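Local coordinates for fatty acid synthase 1, isoform A (Drosophila melanogaster, PDB 6FN6), which probably makes long-chain saturated fatty acids from acetyl-CoA and malonyl-CoA with NADPH, this fragment being its dehydratase, enoylreductase and ketoreductase modifying region, at residues Leu788-Leu793 with Gly810-Ser815; Ile8-Leu13 with Val76-Ile81; Phe516-Lys521 with Val544-Ala549. One frame throughout, in Å; residues are numbered along the deposited sequence.

Contact 1 of 3, residues Leu788-Leu793 with Gly810-Ser815; sequences LSEEKL and GKFDLS
The polar part of the contact is D813 reaching across to the backbone of E790. OD2 of D813 accepts from N of E790 at 2.9 Å, through its syn lone pair and with an N-H...O angle of 159°. OD1 of D813 adds a weak bond to the same N at 3.4 Å, and also takes part in a hydrogen bond with OG of S818, so both carboxylate oxygens of this buried side chain have partners. With CG anti to its own carbonyl carbon (chi1 -67°), D813 sends its carboxylate across to the N of E790. E790 is itself the N-cap residue of helix 791-797, and K811 holds the same position before helix 812-816. The two loops follow neighbouring parallel strands, 781-786 and 804-808, of the six-stranded sheet in the zinc-binding-dehydrogenase-type, Rossmann-like part of the enoylreductase. The contact therefore joins adjacent loops at the carboxyl ends of those strands, each leading into its helix.

Van der Waals packing lies on two flanks of D813. On one, the ring of F812 meets the chain of E790 obliquely, with CE2 of F812 3.5 Å from CG of E790 and 3.6 Å from CD of E790. Carboxylate and ring planes are turned 54° apart, so the two flat groups do not stack. CB of F812 also packs on CB of S789 at 3.9 Å. On the other flank, L793 comes from the opposite direction to D813, its CD1 3.8 Å from CG of D813. M822 of the second subunit packs on L793, D813 and L814 here, whereas F812 and E790 are exposed.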
ATOM      1  N   LEU A 788     -15.539  -1.659  -3.545  1.00 44.78           N
ATOM      2  CA  LEU A 788     -15.571  -1.012  -2.235  1.00 42.57           C
ATOM      3  C   LEU A 788     -14.254  -0.276  -2.000  1.00 41.07           C
ATOM      4  O   LEU A 788     -13.300  -0.447  -2.763  1.00 39.74           O
ATOM      5  CB  LEU A 788     -15.817  -2.047  -1.131  1.00 41.89           C
ATOM      6  CG  LEU A 788     -17.276  -2.394  -0.809  1.00 41.37           C
ATOM      7  CD1 LEU A 788     -18.102  -2.626  -2.069  1.00 41.52           C
ATOM      8  CD2 LEU A 788     -17.331  -3.618   0.088  1.00 42.57           C
ATOM      9  N   SER A 789     -14.195   0.536  -0.948  1.00 45.33           N
ATOM     10  CA  SER A 789     -13.015   1.359  -0.705  1.00 44.69           C
ATOM     11  C   SER A 789     -12.659   1.463   0.773  1.00 46.46           C
ATOM     12  O   SER A 789     -13.449   1.100   1.645  1.00 46.77           O
ATOM     13  CB  SER A 789     -13.231   2.762  -1.280  1.00 43.68           C
ATOM     14  OG  SER A 789     -14.295   3.421  -0.621  1.00 44.91           O
ATOM     15  N   GLU A 790     -11.457   1.973   1.033  1.00 52.62           N
ATOM     16  CA  GLU A 790     -10.963   2.197   2.388  1.00 54.77           C
ATOM     17  C   GLU A 790     -10.995   0.908   3.223  1.00 58.12           C
ATOM     18  O   GLU A 790     -10.594  -0.149   2.733  1.00 57.54           O
ATOM     19  CB  GLU A 790     -11.771   3.316   3.049  1.00 53.91           C
ATOM     20  CG  GLU A 790     -11.639   4.647   2.314  1.00 53.64           C
ATOM     21  CD  GLU A 790     -12.451   5.762   2.946  1.00 52.58           C
ATOM     22  OE1 GLU A 790     -11.838   6.713   3.472  1.00 51.31           O
ATOM     23  OE2 GLU A 790     -13.696   5.690   2.911  1.00 51.66           O
ATOM     24  N   GLU A 791     -11.453   0.988   4.473  1.00 64.35           N
ATOM     25  CA  GLU A 791     -11.344  -0.143   5.398  1.00 68.15           C
ATOM     26  C   GLU A 791     -11.941  -1.419   4.804  1.00 64.65           C
ATOM     27  O   GLU A 791     -11.532  -2.526   5.154  1.00 63.57           O
ATOM     28  CB  GLU A 791     -12.019   0.182   6.740  1.00 73.49           C
ATOM     29  CG  GLU A 791     -13.544   0.303   6.703  1.00 80.03           C
ATOM     30  CD  GLU A 791     -14.026   1.611   6.101  1.00 83.28           C
ATOM     31  OE1 GLU A 791     -13.205   2.541   5.942  1.00 82.88           O
ATOM     32  OE2 GLU A 791     -15.233   1.708   5.789  1.00 85.29           O
ATOM     33  N   LYS A 792     -12.900  -1.259   3.897  1.00 55.09           N
ATOM     34  CA  LYS A 792     -13.524  -2.401   3.244  1.00 53.05           C
ATOM     35  C   LYS A 792     -12.619  -2.971   2.155  1.00 49.88           C
ATOM     36  O   LYS A 792     -12.753  -4.136   1.780  1.00 48.61           O
ATOM     37  CB  LYS A 792     -14.877  -2.009   2.646  1.00 54.81           C
ATOM     38  CG  LYS A 792     -15.906  -1.555   3.671  1.00 58.89           C
ATOM     39  CD  LYS A 792     -17.153  -1.004   2.995  1.00 63.35           C
ATOM     40  CE  LYS A 792     -18.014  -0.217   3.971  1.00 67.76           C
ATOM     41  NZ  LYS A 792     -19.105   0.534   3.283  1.00 68.52           N
ATOM     42  N   LEU A 793     -11.706  -2.150   1.641  1.00 54.43           N
ATOM     43  CA  LEU A 793     -10.746  -2.616   0.643  1.00 52.22           C
ATOM     44  C   LEU A 793      -9.639  -3.420   1.313  1.00 53.55           C
ATOM     45  O   LEU A 793      -9.323  -4.530   0.887  1.00 57.34           O
ATOM     46  CB  LEU A 793     -10.152  -1.434  -0.131  1.00 50.29           C
ATOM     47  CG  LEU A 793      -9.318  -1.771  -1.375  1.00 46.27           C
ATOM     48  CD1 LEU A 793      -9.356  -0.627  -2.368  1.00 44.00           C
ATOM     49  CD2 LEU A 793      -7.870  -2.089  -1.030  1.00 46.83           C
ATOM     50  N   GLY A 810     -13.034  -0.017  -8.615  1.00 49.90           N
ATOM     51  CA  GLY A 810     -13.406   1.220  -7.950  1.00 50.27           C
ATOM     52  C   GLY A 810     -12.420   2.313  -8.314  1.00 51.90           C
ATOM     53  O   GLY A 810     -11.483   2.062  -9.072  1.00 52.62           O
ATOM     54  N   LYS A 811     -12.625   3.522  -7.794  1.00 42.23           N
ATOM     55  CA  LYS A 811     -11.782   4.652  -8.174  1.00 45.76           C
ATOM     56  C   LYS A 811     -11.288   5.474  -6.985  1.00 43.83           C
ATOM     57  O   LYS A 811     -10.303   6.202  -7.106  1.00 40.19           O
ATOM     58  CB  LYS A 811     -12.543   5.568  -9.135  1.00 52.12           C
ATOM     59  CG  LYS A 811     -12.942   4.901 -10.447  1.00 59.68           C
ATOM     60  CD  LYS A 811     -11.728   4.486 -11.263  1.00 64.55           C
ATOM     61  CE  LYS A 811     -12.138   3.806 -12.557  1.00 69.50           C
ATOM     62  NZ  LYS A 811     -12.802   4.747 -13.495  1.00 72.33           N
ATOM     63  N   PHE A 812     -11.951   5.352  -5.840  1.00 45.09           N
ATOM     64  CA  PHE A 812     -11.621   6.189  -4.691  1.00 47.44           C
ATOM     65  C   PHE A 812     -10.162   6.062  -4.266  1.00 43.36           C
ATOM     66  O   PHE A 812      -9.392   7.017  -4.374  1.00 43.31           O
ATOM     67  CB  PHE A 812     -12.515   5.853  -3.499  1.00 56.10           C
ATOM     68  CG  PHE A 812     -12.252   6.711  -2.297  1.00 61.70           C
ATOM     69  CD1 PHE A 812     -12.819   7.970  -2.191  1.00 63.13           C
ATOM     70  CD2 PHE A 812     -11.427   6.266  -1.278  1.00 63.59           C
ATOM     71  CE1 PHE A 812     -12.575   8.765  -1.090  1.00 63.65           C
ATOM     72  CE2 PHE A 812     -11.181   7.057  -0.171  1.00 63.85           C
ATOM     73  CZ  PHE A 812     -11.756   8.310  -0.079  1.00 63.73           C
ATOM     74  N   ASP A 813      -9.788   4.885  -3.781  1.00 41.65           N
ATOM     75  CA  ASP A 813      -8.447   4.673  -3.251  1.00 43.00           C
ATOM     76  C   ASP A 813      -7.373   4.916  -4.307  1.00 43.01           C
ATOM     77  O   ASP A 813      -6.262   5.332  -3.981  1.00 42.37           O
ATOM     78  CB  ASP A 813      -8.321   3.261  -2.679  1.00 42.85           C
ATOM     79  CG  ASP A 813      -9.186   3.059  -1.454  1.00 41.70           C
ATOM     80  OD1 ASP A 813      -8.766   3.482  -0.357  1.00 41.68           O
ATOM     81  OD2 ASP A 813     -10.284   2.479  -1.588  1.00 41.19           O
ATOM     82  N   LEU A 814      -7.702   4.656  -5.567  1.00 44.90           N
ATOM     83  CA  LEU A 814      -6.772   4.923  -6.658  1.00 47.37           C
ATOM     84  C   LEU A 814      -6.556   6.424  -6.792  1.00 49.89           C
ATOM     85  O   LEU A 814      -5.419   6.893  -6.862  1.00 48.03           O
ATOM     86  CB  LEU A 814      -7.288   4.338  -7.972  1.00 48.24           C
ATOM     87  CG  LEU A 814      -6.779   2.937  -8.326  1.00 49.21           C
ATOM     88  CD1 LEU A 814      -7.008   1.956  -7.182  1.00 50.93           C
ATOM     89  CD2 LEU A 814      -7.431   2.437  -9.607  1.00 47.04           C
ATOM     90  N   SER A 815      -7.654   7.173  -6.814  1.00 54.71           N
ATOM     91  CA  SER A 815      -7.597   8.624  -6.924  1.00 54.90           C
ATOM     92  C   SER A 815      -6.883   9.242  -5.729  1.00 59.36           C
ATOM     93  O   SER A 815      -6.025  10.108  -5.886  1.00 60.04           O
ATOM     94  CB  SER A 815      -9.007   9.204  -7.037  1.00 51.78           C
ATOM     95  OG  SER A 815      -9.711   8.626  -8.120  1.00 50.30           O
TER

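Contact 2 of 3, residues Ile8-Leu13 with Val76-Ile81; sequences IVEVDL and VVKFGI
V9 and F79 form one antiparallel hydrogen-bonded pair and V11 and V77 the next, between strands whose short axes approach to 4.5 Å at 155°. Bonds run both ways in each: N of V9 to O of F79 is 2.6 Å and N of F79 to O of V9 2.7 Å, while V77 N to V11 O is weak at 3.4 Å. Strand 7-12 is outermost within this chain, and strand 76-83 bonds onward through G80 to C93.

V9, V11, V77 and F79 share one face, and the end of I81 comes up to V9. With CG1 of V11 anti to the carbonyl carbon (chi1 -59°), CG2 falls between backbone N and carbonyl carbon, touches CE2 of F79 at 3.6 Å and lies beside CG1 of V77. In the predicted N-terminal hotdog fold of the dehydratase, this face packs on helix 34-48: L40 meets V9 and F79, and T44 meets V9 and I81. F79 also meets the rings of F32 and Y37, its side chain about 11 Å from that of H24, the predicted proton acceptor.

The other face is largely exposed. E10 and K78 run side by side, with OE1 of E10 3.5 Å from CE of K78 but 4.1 Å from NZ of K78, longer than a salt bridge.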
ATOM      1  N   ILE A   8       2.716  25.566  17.675  1.00 54.19           N
ATOM      2  CA  ILE A   8       1.601  26.369  17.197  1.00 53.48           C
ATOM      3  C   ILE A   8       2.136  27.595  16.469  1.00 53.02           C
ATOM      4  O   ILE A   8       2.963  28.333  17.001  1.00 54.64           O
ATOM      5  CB  ILE A   8       0.671  26.785  18.352  1.00 56.94           C
ATOM      6  CG1 ILE A   8       0.282  25.569  19.200  1.00 59.86           C
ATOM      7  CG2 ILE A   8      -0.574  27.486  17.813  1.00 56.78           C
ATOM      8  CD1 ILE A   8      -0.396  24.454  18.425  1.00 58.94           C
ATOM      9  N   VAL A   9       1.664  27.803  15.244  1.00 65.73           N
ATOM     10  CA  VAL A   9       2.032  28.984  14.478  1.00 65.75           C
ATOM     11  C   VAL A   9       0.757  29.721  14.098  1.00 65.65           C
ATOM     12  O   VAL A   9      -0.143  29.153  13.479  1.00 62.16           O
ATOM     13  CB  VAL A   9       2.862  28.620  13.234  1.00 63.60           C
ATOM     14  CG1 VAL A   9       3.186  29.865  12.422  1.00 63.88           C
ATOM     15  CG2 VAL A   9       4.142  27.908  13.640  1.00 65.03           C
ATOM     16  N   GLU A  10       0.692  30.992  14.472  1.00 85.11           N
ATOM     17  CA  GLU A  10      -0.485  31.807  14.221  1.00 86.64           C
ATOM     18  C   GLU A  10      -0.174  32.841  13.147  1.00 86.62           C
ATOM     19  O   GLU A  10       0.825  33.555  13.238  1.00 88.18           O
ATOM     20  CB  GLU A  10      -0.941  32.482  15.517  1.00 89.76           C
ATOM     21  CG  GLU A  10      -2.329  33.095  15.464  1.00 90.53           C
ATOM     22  CD  GLU A  10      -2.821  33.531  16.834  1.00 92.52           C
ATOM     23  OE1 GLU A  10      -2.345  32.971  17.844  1.00 92.88           O
ATOM     24  OE2 GLU A  10      -3.684  34.430  16.901  1.00 93.55           O
ATOM     25  N   VAL A  11      -1.025  32.913  12.130  1.00 71.76           N
ATOM     26  CA  VAL A  11      -0.882  33.929  11.095  1.00 74.94           C
ATOM     27  C   VAL A  11      -2.127  34.807  11.065  1.00 72.63           C
ATOM     28  O   VAL A  11      -3.255  34.313  11.053  1.00 71.94           O
ATOM     29  CB  VAL A  11      -0.608  33.294   9.710  1.00 79.24           C
ATOM     30  CG1 VAL A  11       0.663  32.458   9.750  1.00 81.19           C
ATOM     31  CG2 VAL A  11      -1.781  32.446   9.251  1.00 80.92           C
ATOM     32  N   ASP A  12      -1.901  36.117  11.068  1.00 80.01           N
ATOM     33  CA  ASP A  12      -2.978  37.100  11.076  1.00 76.98           C
ATOM     34  C   ASP A  12      -2.785  38.104   9.944  1.00 75.16           C
ATOM     35  O   ASP A  12      -1.815  38.860   9.932  1.00 77.27           O
ATOM     36  CB  ASP A  12      -3.031  37.821  12.427  1.00 76.84           C
ATOM     37  CG  ASP A  12      -4.156  38.838  12.503  1.00 77.41           C
ATOM     38  OD1 ASP A  12      -5.065  38.790  11.649  1.00 76.63           O
ATOM     39  OD2 ASP A  12      -4.133  39.685  13.420  1.00 79.65           O
ATOM     40  N   LEU A  13      -3.713  38.106   8.993  1.00 57.92           N
ATOM     41  CA  LEU A  13      -3.598  38.965   7.819  1.00 57.63           C
ATOM     42  C   LEU A  13      -3.712  40.448   8.173  1.00 58.64           C
ATOM     43  O   LEU A  13      -3.483  41.309   7.325  1.00 58.60           O
ATOM     44  CB  LEU A  13      -4.665  38.600   6.783  1.00 61.49           C
ATOM     45  CG  LEU A  13      -4.304  37.459   5.825  1.00 62.14           C
ATOM     46  CD1 LEU A  13      -3.971  36.176   6.583  1.00 61.81           C
ATOM     47  CD2 LEU A  13      -5.428  37.222   4.828  1.00 62.79           C
ATOM     48  N   VAL A  76      -7.694  35.269  11.694  1.00 96.05           N
ATOM     49  CA  VAL A  76      -6.821  34.739  12.730  1.00 93.57           C
ATOM     50  C   VAL A  76      -6.941  33.214  12.680  1.00 89.53           C
ATOM     51  O   VAL A  76      -7.973  32.640  13.028  1.00 94.24           O
ATOM     52  CB  VAL A  76      -7.150  35.334  14.129  1.00 97.21           C
ATOM     53  CG1 VAL A  76      -8.541  34.920  14.620  1.00 99.88           C
ATOM     54  CG2 VAL A  76      -6.078  34.935  15.136  1.00 98.63           C
ATOM     55  N   VAL A  77      -5.883  32.570  12.195  1.00 74.02           N
ATOM     56  CA  VAL A  77      -5.884  31.125  11.999  1.00 64.29           C
ATOM     57  C   VAL A  77      -4.643  30.525  12.645  1.00 59.49           C
ATOM     58  O   VAL A  77      -3.547  31.077  12.541  1.00 56.84           O
ATOM     59  CB  VAL A  77      -5.962  30.766  10.501  1.00 58.41           C
ATOM     60  CG1 VAL A  77      -4.843  31.445   9.734  1.00 54.27           C
ATOM     61  CG2 VAL A  77      -5.904  29.256  10.303  1.00 56.01           C
ATOM     62  N   LYS A  78      -4.824  29.385  13.303  1.00 64.98           N
ATOM     63  CA  LYS A  78      -3.744  28.742  14.035  1.00 61.25           C
ATOM     64  C   LYS A  78      -3.312  27.441  13.366  1.00 54.17           C
ATOM     65  O   LYS A  78      -4.132  26.548  13.147  1.00 47.99           O
ATOM     66  CB  LYS A  78      -4.190  28.478  15.474  1.00 66.06           C
ATOM     67  CG  LYS A  78      -4.566  29.750  16.224  1.00 69.63           C
ATOM     68  CD  LYS A  78      -4.739  29.533  17.717  1.00 73.69           C
ATOM     69  CE  LYS A  78      -5.029  30.856  18.419  1.00 78.62           C
ATOM     70  NZ  LYS A  78      -5.146  30.721  19.897  1.00 83.60           N
ATOM     71  N   PHE A  79      -2.026  27.336  13.045  1.00 64.18           N
ATOM     72  CA  PHE A  79      -1.481  26.109  12.469  1.00 61.26           C
ATOM     73  C   PHE A  79      -0.681  25.335  13.515  1.00 64.08           C
ATOM     74  O   PHE A  79       0.180  25.895  14.193  1.00 66.60           O
ATOM     75  CB  PHE A  79      -0.591  26.413  11.260  1.00 58.06           C
ATOM     76  CG  PHE A  79      -1.318  27.048  10.105  1.00 59.31           C
ATOM     77  CD1 PHE A  79      -2.266  26.337   9.386  1.00 58.56           C
ATOM     78  CD2 PHE A  79      -1.036  28.349   9.724  1.00 59.77           C
ATOM     79  CE1 PHE A  79      -2.929  26.919   8.317  1.00 56.03           C
ATOM     80  CE2 PHE A  79      -1.695  28.934   8.658  1.00 58.30           C
ATOM     81  CZ  PHE A  79      -2.642  28.217   7.954  1.00 56.67           C
ATOM     82  N   GLY A  80      -0.982  24.044  13.642  1.00 46.61           N
ATOM     83  CA  GLY A  80      -0.258  23.157  14.538  1.00 47.73           C
ATOM     84  C   GLY A  80       0.665  22.214  13.789  1.00 46.45           C
ATOM     85  O   GLY A  80       0.223  21.499  12.892  1.00 45.01           O
ATOM     86  N   ILE A  81       1.947  22.215  14.148  1.00 49.80           N
ATOM     87  CA  ILE A  81       2.945  21.404  13.452  1.00 48.94           C
ATOM     88  C   ILE A  81       3.578  20.400  14.412  1.00 51.53           C
ATOM     89  O   ILE A  81       3.845  20.723  15.569  1.00 52.48           O
ATOM     90  CB  ILE A  81       4.030  22.286  12.805  1.00 78.39           C
ATOM     91  CG1 ILE A  81       3.381  23.489  12.108  1.00 72.88           C
ATOM     92  CG2 ILE A  81       4.856  21.463  11.825  1.00 47.47           C
ATOM     93  CD1 ILE A  81       4.350  24.388  11.358  1.00 68.91           C
TER

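Contact 3 of 3, residues Phe516-Lys521 with Val544-Ala549; sequences FVQDAK and VLKNGA
F516 and V544 lie side by side on one face of a parallel strand pair, and V517 and L545 do the same on the other. This is the close-packed end. CD1 of F516 is 4.1 Å from CG1 of V544, with A496 of helix 496-504 touching both residues; CG1 of V517 meets CD2 of L545 at 3.9 Å, and L545 also rests on W550. Two backbone bonds fix the register: N of L545 to O of F516 at 2.7 Å, and N of Q518 to O of L545 at 3.3 Å. Strands 512-517 and 542-546 are joined through helix 530-536 as a beta-alpha-beta unit of the pseudo-ketoreductase, whose fold is Rossmann-like.

Past V517 the first chain leaves the sheet, and K546 begins a type I' turn to A549. On this looser, partly exposed side the flat amide of Q518 crosses the extended chain of K546, OE1 of Q518 being 3.4 Å from CG of K546 and NE2 of Q518 3.6 Å from CD of K546. CG of Q518 is anti to its carbonyl carbon (chi1 -62°) and the chain runs on extended, which carries the amide over K546. Exchanging Q518 for an alanine would probably strip one side of the K546 methylenes of its cover and let that chain turn more freely. The amide touches carbon rather than the amine, so across the contact strength comes from main-chain bonds and apolar packing, with no side-chain hydrogen bond or salt bridge joining the two segments.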
ATOM      1  N   PHE A 516     -38.972  62.203 -35.674  1.00 44.71           N
ATOM      2  CA  PHE A 516     -38.383  61.248 -36.608  1.00 47.20           C
ATOM      3  C   PHE A 516     -39.424  60.741 -37.607  1.00 50.96           C
ATOM      4  O   PHE A 516     -40.421  60.133 -37.220  1.00 46.52           O
ATOM      5  CB  PHE A 516     -37.773  60.071 -35.840  1.00 42.57           C
ATOM      6  CG  PHE A 516     -36.833  59.235 -36.658  1.00 40.59           C
ATOM      7  CD1 PHE A 516     -37.310  58.233 -37.485  1.00 38.97           C
ATOM      8  CD2 PHE A 516     -35.468  59.439 -36.580  1.00 40.53           C
ATOM      9  CE1 PHE A 516     -36.441  57.461 -38.233  1.00 40.91           C
ATOM     10  CE2 PHE A 516     -34.594  58.668 -37.322  1.00 40.21           C
ATOM     11  CZ  PHE A 516     -35.081  57.677 -38.148  1.00 41.48           C
ATOM     12  N   VAL A 517     -39.186  60.988 -38.891  1.00 39.51           N
ATOM     13  CA  VAL A 517     -40.128  60.597 -39.934  1.00 46.49           C
ATOM     14  C   VAL A 517     -39.440  59.724 -40.978  1.00 45.62           C
ATOM     15  O   VAL A 517     -38.600  60.198 -41.741  1.00 43.29           O
ATOM     16  CB  VAL A 517     -40.761  61.841 -40.596  1.00 50.62           C
ATOM     17  CG1 VAL A 517     -41.766  61.431 -41.656  1.00 54.68           C
ATOM     18  CG2 VAL A 517     -41.412  62.735 -39.548  1.00 56.59           C
ATOM     19  N   GLN A 518     -39.815  58.449 -41.019  1.00 83.30           N
ATOM     20  CA  GLN A 518     -39.198  57.502 -41.941  1.00 94.60           C
ATOM     21  C   GLN A 518     -39.503  57.855 -43.392  1.00 99.92           C
ATOM     22  O   GLN A 518     -38.594  57.976 -44.213  1.00100.19           O
ATOM     23  CB  GLN A 518     -39.672  56.076 -41.650  1.00101.38           C
ATOM     24  CG  GLN A 518     -39.308  55.562 -40.269  1.00105.14           C
ATOM     25  CD  GLN A 518     -39.541  54.069 -40.129  1.00107.67           C
ATOM     26  OE1 GLN A 518     -40.040  53.420 -41.048  1.00108.14           O
ATOM     27  NE2 GLN A 518     -39.176  53.517 -38.977  1.00106.71           N
ATOM     28  N   ASP A 519     -40.783  58.022 -43.702  1.00 78.54           N
ATOM     29  CA  ASP A 519     -41.204  58.281 -45.073  1.00 85.50           C
ATOM     30  C   ASP A 519     -40.816  59.702 -45.472  1.00 91.70           C
ATOM     31  O   ASP A 519     -41.229  60.666 -44.825  1.00 96.03           O
ATOM     32  CB  ASP A 519     -42.712  58.082 -45.222  1.00 81.15           C
ATOM     33  CG  ASP A 519     -43.129  57.887 -46.664  1.00 80.46           C
ATOM     34  OD1 ASP A 519     -42.271  58.064 -47.553  1.00 80.25           O
ATOM     35  OD2 ASP A 519     -44.310  57.560 -46.908  1.00 79.09           O
ATOM     36  N   ALA A 520     -40.032  59.837 -46.538  1.00 83.55           N
ATOM     37  CA  ALA A 520     -39.551  61.152 -46.948  1.00 86.55           C
ATOM     38  C   ALA A 520     -40.654  61.982 -47.599  1.00 85.48           C
ATOM     39  O   ALA A 520     -40.535  63.203 -47.707  1.00 81.19           O
ATOM     40  CB  ALA A 520     -38.375  61.004 -47.901  1.00 91.34           C
ATOM     41  N   LYS A 521     -41.722  61.322 -48.037  1.00123.71           N
ATOM     42  CA  LYS A 521     -42.868  62.027 -48.603  1.00120.59           C
ATOM     43  C   LYS A 521     -43.914  62.222 -47.509  1.00116.70           C
ATOM     44  O   LYS A 521     -44.704  61.324 -47.218  1.00117.65           O
ATOM     45  CB  LYS A 521     -43.449  61.278 -49.806  1.00117.30           C
ATOM     46  CG  LYS A 521     -43.971  59.894 -49.501  1.00112.92           C
ATOM     47  CD  LYS A 521     -43.828  58.974 -50.698  1.00112.23           C
ATOM     48  CE  LYS A 521     -44.088  57.527 -50.318  1.00114.27           C
ATOM     49  NZ  LYS A 521     -43.921  56.611 -51.480  1.00117.24           N
ATOM     50  N   VAL A 544     -41.801  59.144 -33.448  1.00 37.62           N
ATOM     51  CA  VAL A 544     -41.439  58.385 -34.638  1.00 38.38           C
ATOM     52  C   VAL A 544     -42.667  58.140 -35.508  1.00 38.37           C
ATOM     53  O   VAL A 544     -43.661  57.582 -35.045  1.00 37.52           O
ATOM     54  CB  VAL A 544     -40.770  57.053 -34.260  1.00 38.90           C
ATOM     55  CG1 VAL A 544     -40.295  56.321 -35.510  1.00 36.84           C
ATOM     56  CG2 VAL A 544     -39.618  57.287 -33.291  1.00 38.43           C
ATOM     57  N   LEU A 545     -42.598  58.561 -36.768  1.00 46.13           N
ATOM     58  CA  LEU A 545     -43.693  58.341 -37.708  1.00 47.09           C
ATOM     59  C   LEU A 545     -43.375  57.185 -38.648  1.00 50.21           C
ATOM     60  O   LEU A 545     -42.447  57.263 -39.452  1.00 49.61           O
ATOM     61  CB  LEU A 545     -43.973  59.614 -38.514  1.00 48.00           C
ATOM     62  CG  LEU A 545     -45.198  59.596 -39.435  1.00 46.56           C
ATOM     63  CD1 LEU A 545     -46.475  59.310 -38.663  1.00 46.61           C
ATOM     64  CD2 LEU A 545     -45.325  60.915 -40.177  1.00 47.26           C
ATOM     65  N   LYS A 546     -44.143  56.106 -38.528  1.00 50.90           N
ATOM     66  CA  LYS A 546     -43.948  54.921 -39.356  1.00 56.48           C
ATOM     67  C   LYS A 546     -45.283  54.437 -39.920  1.00 58.78           C
ATOM     68  O   LYS A 546     -46.137  53.946 -39.182  1.00 57.44           O
ATOM     69  CB  LYS A 546     -43.267  53.809 -38.557  1.00 60.31           C
ATOM     70  CG  LYS A 546     -42.863  52.612 -39.400  1.00 62.80           C
ATOM     71  CD  LYS A 546     -42.162  51.550 -38.569  1.00 62.49           C
ATOM     72  CE  LYS A 546     -41.839  50.317 -39.401  1.00 63.38           C
ATOM     73  NZ  LYS A 546     -41.294  49.206 -38.573  1.00 64.24           N
ATOM     74  N   ASN A 547     -45.457  54.589 -41.229  1.00 63.93           N
ATOM     75  CA  ASN A 547     -46.704  54.227 -41.900  1.00 67.32           C
ATOM     76  C   ASN A 547     -47.903  54.941 -41.285  1.00 66.79           C
ATOM     77  O   ASN A 547     -48.849  54.301 -40.825  1.00 64.51           O
ATOM     78  CB  ASN A 547     -46.929  52.711 -41.844  1.00 71.33           C
ATOM     79  CG  ASN A 547     -45.966  51.941 -42.729  1.00 74.78           C
ATOM     80  OD1 ASN A 547     -46.117  51.909 -43.951  1.00 77.10           O
ATOM     81  ND2 ASN A 547     -44.977  51.303 -42.113  1.00 74.38           N
ATOM     82  N   GLY A 548     -47.859  56.268 -41.284  1.00 63.29           N
ATOM     83  CA  GLY A 548     -49.006  57.069 -40.899  1.00 63.42           C
ATOM     84  C   GLY A 548     -49.288  57.116 -39.410  1.00 60.27           C
ATOM     85  O   GLY A 548     -50.182  57.843 -38.972  1.00 63.01           O
ATOM     86  N   ALA A 549     -48.528  56.353 -38.628  1.00 52.00           N
ATOM     87  CA  ALA A 549     -48.764  56.270 -37.191  1.00 49.06           C
ATOM     88  C   ALA A 549     -47.573  56.778 -36.389  1.00 47.61           C
ATOM     89  O   ALA A 549     -46.431  56.382 -36.626  1.00 45.64           O
ATOM     90  CB  ALA A 549     -49.083  54.836 -36.793  1.00 48.96           C
TER

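How the contacts relate
Contact 3 is the most buried of the three, while contacts 1 and 2 each mix buried with exposed residues. They hold different elements: two loop-to-helix junctions in contact 1, an outermost strand and its antiparallel neighbour in contact 2, parallel neighbouring strands in contact 3. Main-chain pairing carries the two strand contacts; in contact 1 a side-chain carboxylate takes that role. Only contact 1 is touched by the second subunit. Enoylreductase, dehydratase and pseudo-ketoreductase supply one contact each. Centres of contacts 1 and 2 are 33 Å apart, whereas contact 3 lies across the chain's centre, about 75 Å from contact 1 and 73 Å from contact 2.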